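Local structure of vacuolar-sorting protein BRO1 (Saccharomyces cerevisiae, 1ZB1) at residues Thr125-Ala130 with Val172-Glu177; Leu10-Leu15 with Ile136-Ile141. The protein acts in multivesicular body sorting, concentrating cargo for intralumenal vesicles and recruiting the deubiquitinase DOA4 to endosomes. All blocks are in the same frame, centred on the assembly; numbering follows the deposited sequence.

Contact 1: residues Thr125-Ala130 with Val172-Glu177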
# COMPACT_ATOMS: atom_id res chain seq x y z
N THR A 125 -15.56 2.54 0.77
CA THR A 125 -15.13 2.80 2.13
C THR A 125 -13.81 2.06 2.43
O THR A 125 -12.88 2.63 3.01
CB THR A 125 -16.21 2.35 3.14
OG1 THR A 125 -17.36 3.19 3.03
CG2 THR A 125 -15.67 2.42 4.57
N LEU A 126 -13.71 0.80 2.01
CA LEU A 126 -12.49 0.02 2.26
C LEU A 126 -11.31 0.57 1.47
O LEU A 126 -10.15 0.50 1.91
CB LEU A 126 -12.73 -1.46 1.93
CG LEU A 126 -11.52 -2.41 2.04
CD1 LEU A 126 -10.83 -2.25 3.40
CD2 LEU A 126 -12.00 -3.84 1.85
N PHE A 127 -11.58 1.14 0.30
CA PHE A 127 -10.52 1.74 -0.50
C PHE A 127 -9.91 2.89 0.32
O PHE A 127 -8.69 3.05 0.40
CB PHE A 127 -11.09 2.27 -1.82
CG PHE A 127 -10.06 2.89 -2.73
CD1 PHE A 127 -9.66 4.21 -2.57
CD2 PHE A 127 -9.49 2.13 -3.76
CE1 PHE A 127 -8.70 4.78 -3.40
CE2 PHE A 127 -8.52 2.69 -4.61
CZ PHE A 127 -8.12 4.01 -4.43
N ASN A 128 -10.77 3.69 0.93
CA ASN A 128 -10.29 4.81 1.74
C ASN A 128 -9.59 4.33 3.01
O ASN A 128 -8.62 4.94 3.45
CB ASN A 128 -11.46 5.77 2.06
CG ASN A 128 -11.79 6.69 0.89
OD1 ASN A 128 -11.04 6.75 -0.09
ND2 ASN A 128 -12.90 7.41 0.98
N ILE A 129 -10.06 3.23 3.58
CA ILE A 129 -9.43 2.66 4.78
C ILE A 129 -7.98 2.30 4.43
O ILE A 129 -7.04 2.59 5.19
CB ILE A 129 -10.19 1.40 5.25
CG1 ILE A 129 -11.50 1.81 5.93
CG2 ILE A 129 -9.33 0.57 6.20
CD1 ILE A 129 -12.41 0.64 6.30
N ALA A 130 -7.79 1.67 3.28
CA ALA A 130 -6.45 1.28 2.83
C ALA A 130 -5.58 2.53 2.65
O ALA A 130 -4.42 2.57 3.08
CB ALA A 130 -6.54 0.51 1.50
N VAL A 172 -13.02 3.27 -11.73
CA VAL A 172 -11.70 2.83 -12.17
C VAL A 172 -10.80 2.49 -10.99
O VAL A 172 -9.92 1.62 -11.09
CB VAL A 172 -11.01 3.92 -13.05
CG1 VAL A 172 -10.90 5.23 -12.27
CG2 VAL A 172 -9.64 3.45 -13.49
N ASP A 173 -11.02 3.17 -9.86
CA ASP A 173 -10.23 2.94 -8.66
C ASP A 173 -10.37 1.52 -8.13
O ASP A 173 -9.45 0.98 -7.52
CB ASP A 173 -10.67 3.88 -7.53
CG ASP A 173 -10.41 5.34 -7.84
OD1 ASP A 173 -11.31 6.17 -7.57
OD2 ASP A 173 -9.31 5.64 -8.34
N LEU A 174 -11.54 0.92 -8.34
CA LEU A 174 -11.79 -0.41 -7.83
C LEU A 174 -11.63 -1.54 -8.83
O LEU A 174 -12.06 -2.67 -8.58
CB LEU A 174 -13.18 -0.48 -7.17
CG LEU A 174 -13.29 0.19 -5.78
CD1 LEU A 174 -12.38 -0.53 -4.77
CD2 LEU A 174 -12.89 1.65 -5.89
N GLN A 175 -11.03 -1.24 -9.98
CA GLN A 175 -10.79 -2.28 -10.96
C GLN A 175 -9.75 -3.20 -10.33
O GLN A 175 -8.75 -2.73 -9.77
CB GLN A 175 -10.26 -1.68 -12.27
CG GLN A 175 -11.30 -0.84 -12.98
CD GLN A 175 -12.65 -1.54 -13.03
OE1 GLN A 175 -13.64 -1.04 -12.49
NE2 GLN A 175 -12.69 -2.70 -13.66
N SER A 176 -9.98 -4.51 -10.40
CA SER A 176 -9.08 -5.49 -9.80
C SER A 176 -7.59 -5.30 -10.07
O SER A 176 -6.76 -5.48 -9.17
CB SER A 176 -9.50 -6.91 -10.22
OG SER A 176 -8.69 -7.88 -9.58
N GLU A 177 -7.23 -4.93 -11.29
CA GLU A 177 -5.81 -4.75 -11.61
C GLU A 177 -5.22 -3.49 -10.96
O GLU A 177 -4.01 -3.44 -10.68
CB GLU A 177 -5.58 -4.73 -13.13
CG GLU A 177 -6.30 -3.62 -13.90
CD GLU A 177 -7.78 -3.90 -14.13
OE1 GLU A 177 -8.43 -3.07 -14.82
OE2 GLU A 177 -8.31 -4.93 -13.64
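Phe-127 reaches out from helix 118-139 and lays its ring against Asp-173 and Leu-174, in the turn that leads into helix 176-198. Its CG stands anti to the backbone N (chi1 -179°), which carries the ring away from its own helix and across to the turn. The CD2-CE2-CZ side of the ring does all the touching. Over it sits the CB of Asp-173, 4.3 Å from the centroid of the Phe-127 ring and off-centre, a CH-pi contact in which CB comes closest to CE2 of Phe-127, at 3.8 Å. The two side chains cross at about a right angle, and the carboxylate of Asp-173 is tilted 36° against the ring plane. The carboxylate finds its partners elsewhere: OD1 takes a salt bridge from Lys-16 and a hydrogen bond from the backbone N of Ala-102, while OD2 pairs with the hydroxyl of Tyr-239.

Leu-174 meets the same ring obliquely with both its methyls. CD2 of Leu-174 lies 4.0 Å from CD2 of Phe-127, and CD1 is about as close to that same ring carbon. The carbonyl O of Asp-173 also comes within 3.5 Å of CE2 of Phe-127, again at an oblique angle to the ring. That oxygen is buried here and has no hydrogen-bonding partner in the model.

CH-pi and apolar contacts carry the interface, with one carbonyl oxygen set against the ring, while the charge of Asp-173 is spent on partners to the side. The carboxylate, held by Lys-16, Ala-102 and Tyr-239, probably fixes where its CB lies over the ring. For the buried carbonyl, the C-H at CE2 may offer weak electrostatic compensation, but it is no substitute for a hydrogen bond.

Contact 2: residues Leu10-Leu15 with Ile136-Ile141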
# COMPACT_ATOMS: atom_id res chain seq x y z
N LEU A 10 7.83 7.97 0.14
CA LEU A 10 6.54 7.27 0.08
C LEU A 10 5.55 7.95 -0.87
O LEU A 10 5.39 9.17 -0.85
CB LEU A 10 5.93 7.18 1.48
CG LEU A 10 6.79 6.47 2.53
CD1 LEU A 10 6.08 6.49 3.87
CD2 LEU A 10 7.08 5.05 2.09
N PHE A 11 4.88 7.15 -1.70
CA PHE A 11 3.90 7.67 -2.64
C PHE A 11 2.68 8.17 -1.88
O PHE A 11 2.24 7.54 -0.91
CB PHE A 11 3.46 6.59 -3.64
CG PHE A 11 4.54 6.17 -4.61
CD1 PHE A 11 5.63 7.00 -4.86
CD2 PHE A 11 4.44 4.96 -5.30
CE1 PHE A 11 6.61 6.63 -5.79
CE2 PHE A 11 5.41 4.58 -6.22
CZ PHE A 11 6.51 5.42 -6.47
N ASP A 12 2.13 9.30 -2.31
CA ASP A 12 0.96 9.88 -1.66
C ASP A 12 -0.31 9.42 -2.38
O ASP A 12 -0.61 9.89 -3.48
CB ASP A 12 1.06 11.40 -1.68
CG ASP A 12 0.22 12.06 -0.61
OD1 ASP A 12 0.55 11.88 0.59
OD2 ASP A 12 -0.77 12.74 -0.96
N LEU A 13 -1.04 8.49 -1.77
CA LEU A 13 -2.27 7.98 -2.37
C LEU A 13 -3.45 8.94 -2.14
O LEU A 13 -3.44 9.73 -1.19
CB LEU A 13 -2.59 6.58 -1.82
CG LEU A 13 -1.49 5.53 -2.03
CD1 LEU A 13 -1.98 4.17 -1.56
CD2 LEU A 13 -1.10 5.45 -3.50
N LYS A 14 -4.45 8.87 -3.01
CA LYS A 14 -5.60 9.77 -2.91
C LYS A 14 -6.88 9.11 -2.44
O LYS A 14 -7.17 7.96 -2.80
CB LYS A 14 -5.86 10.43 -4.27
CG LYS A 14 -4.69 11.27 -4.77
CD LYS A 14 -4.44 12.44 -3.83
CE LYS A 14 -3.31 13.32 -4.33
NZ LYS A 14 -3.04 14.46 -3.41
N LEU A 15 -7.65 9.84 -1.64
CA LEU A 15 -8.93 9.36 -1.12
C LEU A 15 -10.02 9.58 -2.16
O LEU A 15 -9.87 10.41 -3.07
CB LEU A 15 -9.33 10.14 0.14
CG LEU A 15 -8.52 10.00 1.42
CD1 LEU A 15 -8.99 11.05 2.46
CD2 LEU A 15 -8.69 8.58 1.96
N ILE A 136 -1.33 7.15 7.74
CA ILE A 136 -0.89 7.01 9.12
C ILE A 136 0.61 6.67 9.08
O ILE A 136 1.39 7.21 9.87
CB ILE A 136 -1.68 5.89 9.86
CG1 ILE A 136 -3.15 6.30 10.00
CG2 ILE A 136 -1.08 5.64 11.25
CD1 ILE A 136 -4.07 5.21 10.58
N ALA A 137 1.00 5.80 8.15
CA ALA A 137 2.40 5.41 8.00
C ALA A 137 3.26 6.62 7.66
O ALA A 137 4.35 6.79 8.19
CB ALA A 137 2.55 4.35 6.91
N ARG A 138 2.75 7.47 6.77
CA ARG A 138 3.48 8.67 6.36
C ARG A 138 3.69 9.60 7.55
O ARG A 138 4.78 10.11 7.77
CB ARG A 138 2.70 9.41 5.27
CG ARG A 138 3.44 10.62 4.71
CD ARG A 138 2.59 11.36 3.69
NE ARG A 138 3.35 12.36 2.95
CZ ARG A 138 4.25 12.07 2.01
NH1 ARG A 138 4.50 10.81 1.69
NH2 ARG A 138 4.90 13.05 1.38
N GLU A 139 2.62 9.79 8.32
CA GLU A 139 2.62 10.66 9.48
C GLU A 139 3.55 10.18 10.60
O GLU A 139 4.10 10.99 11.35
CB GLU A 139 1.19 10.80 10.01
CG GLU A 139 0.98 11.89 11.04
CD GLU A 139 -0.49 12.08 11.38
OE1 GLU A 139 -1.12 11.12 11.87
OE2 GLU A 139 -1.02 13.20 11.16
N ASN A 140 3.73 8.86 10.73
CA ASN A 140 4.59 8.30 11.77
C ASN A 140 5.94 7.85 11.24
O ASN A 140 6.64 7.07 11.89
CB ASN A 140 3.90 7.11 12.44
CG ASN A 140 2.60 7.49 13.12
OD1 ASN A 140 1.80 6.62 13.50
ND2 ASN A 140 2.38 8.79 13.31
N ILE A 141 6.32 8.34 10.06
CA ILE A 141 7.59 7.98 9.45
C ILE A 141 8.74 8.60 10.22
O ILE A 141 9.88 8.62 9.75
CB ILE A 141 7.65 8.46 7.98
CG1 ILE A 141 8.78 7.75 7.23
CG2 ILE A 141 7.87 9.96 7.93
CD1 ILE A 141 8.57 6.26 7.08
O HOH W 1 7.02 12.05 -1.10
O HOH W 2 2.40 8.70 1.72
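The carbonyl O of Leu-10 is gripped twice, by NH1 of Arg-138 and, weakly, by a water that also bridges to NH2 of Arg-138. The direct hydrogen bond from NH1 of Arg-138 to the O of Leu-10 is 3.2 Å long and noticeably bent at 138°. NH1 approaches from above the carbonyl plane, 44° out of it. A second water joins NH1 of Arg-138 to the O of Phe-11 by good bonds. Arg-138 gets there with a chain extended from CG to NE.

Asp-12 comes to a face of the guanidinium instead. Its OD1 lies 3.7 Å from NE of Arg-138 but well out of the guanidinium plane, so this long salt bridge rests on charge alone. The two planes stand 69° apart. Lys-14 extends the network through a long pairing with OD2 of Asp-12. On the apolar side, Leu-10 and Ile-141 reach toward each other tip to tip, CD1 of Leu-10 being 4.1 Å from CD1 of Ile-141.

An extended N-terminal segment is thus pinned along the C-terminal end of helix 118-139 by one direct bond to a backbone carbonyl, water bridges and long charge pairs, within the largely helical Bro1 domain.

From the N terminus, the chain first runs through residues 10-15, an extended segment before helix 23-34. Contact 2 brings it onto the end of helix 118-139, closing a loop of 120 residues that holds three whole helices, the small two-stranded sheet and most of helix 118-139. Contact 1 starts earlier on that same helix, inside the contact 2 loop, and ends beyond it, past helix 146-165, at the turn before helix 176-198, so the two loops cross. Their centres are 16 Å apart, and they touch where Phe-127 and Asn-128 pack against Lys-14 and Leu-15. Helix 118-139 thereby joins the N-terminal segment to the turn leading into helix 176-198.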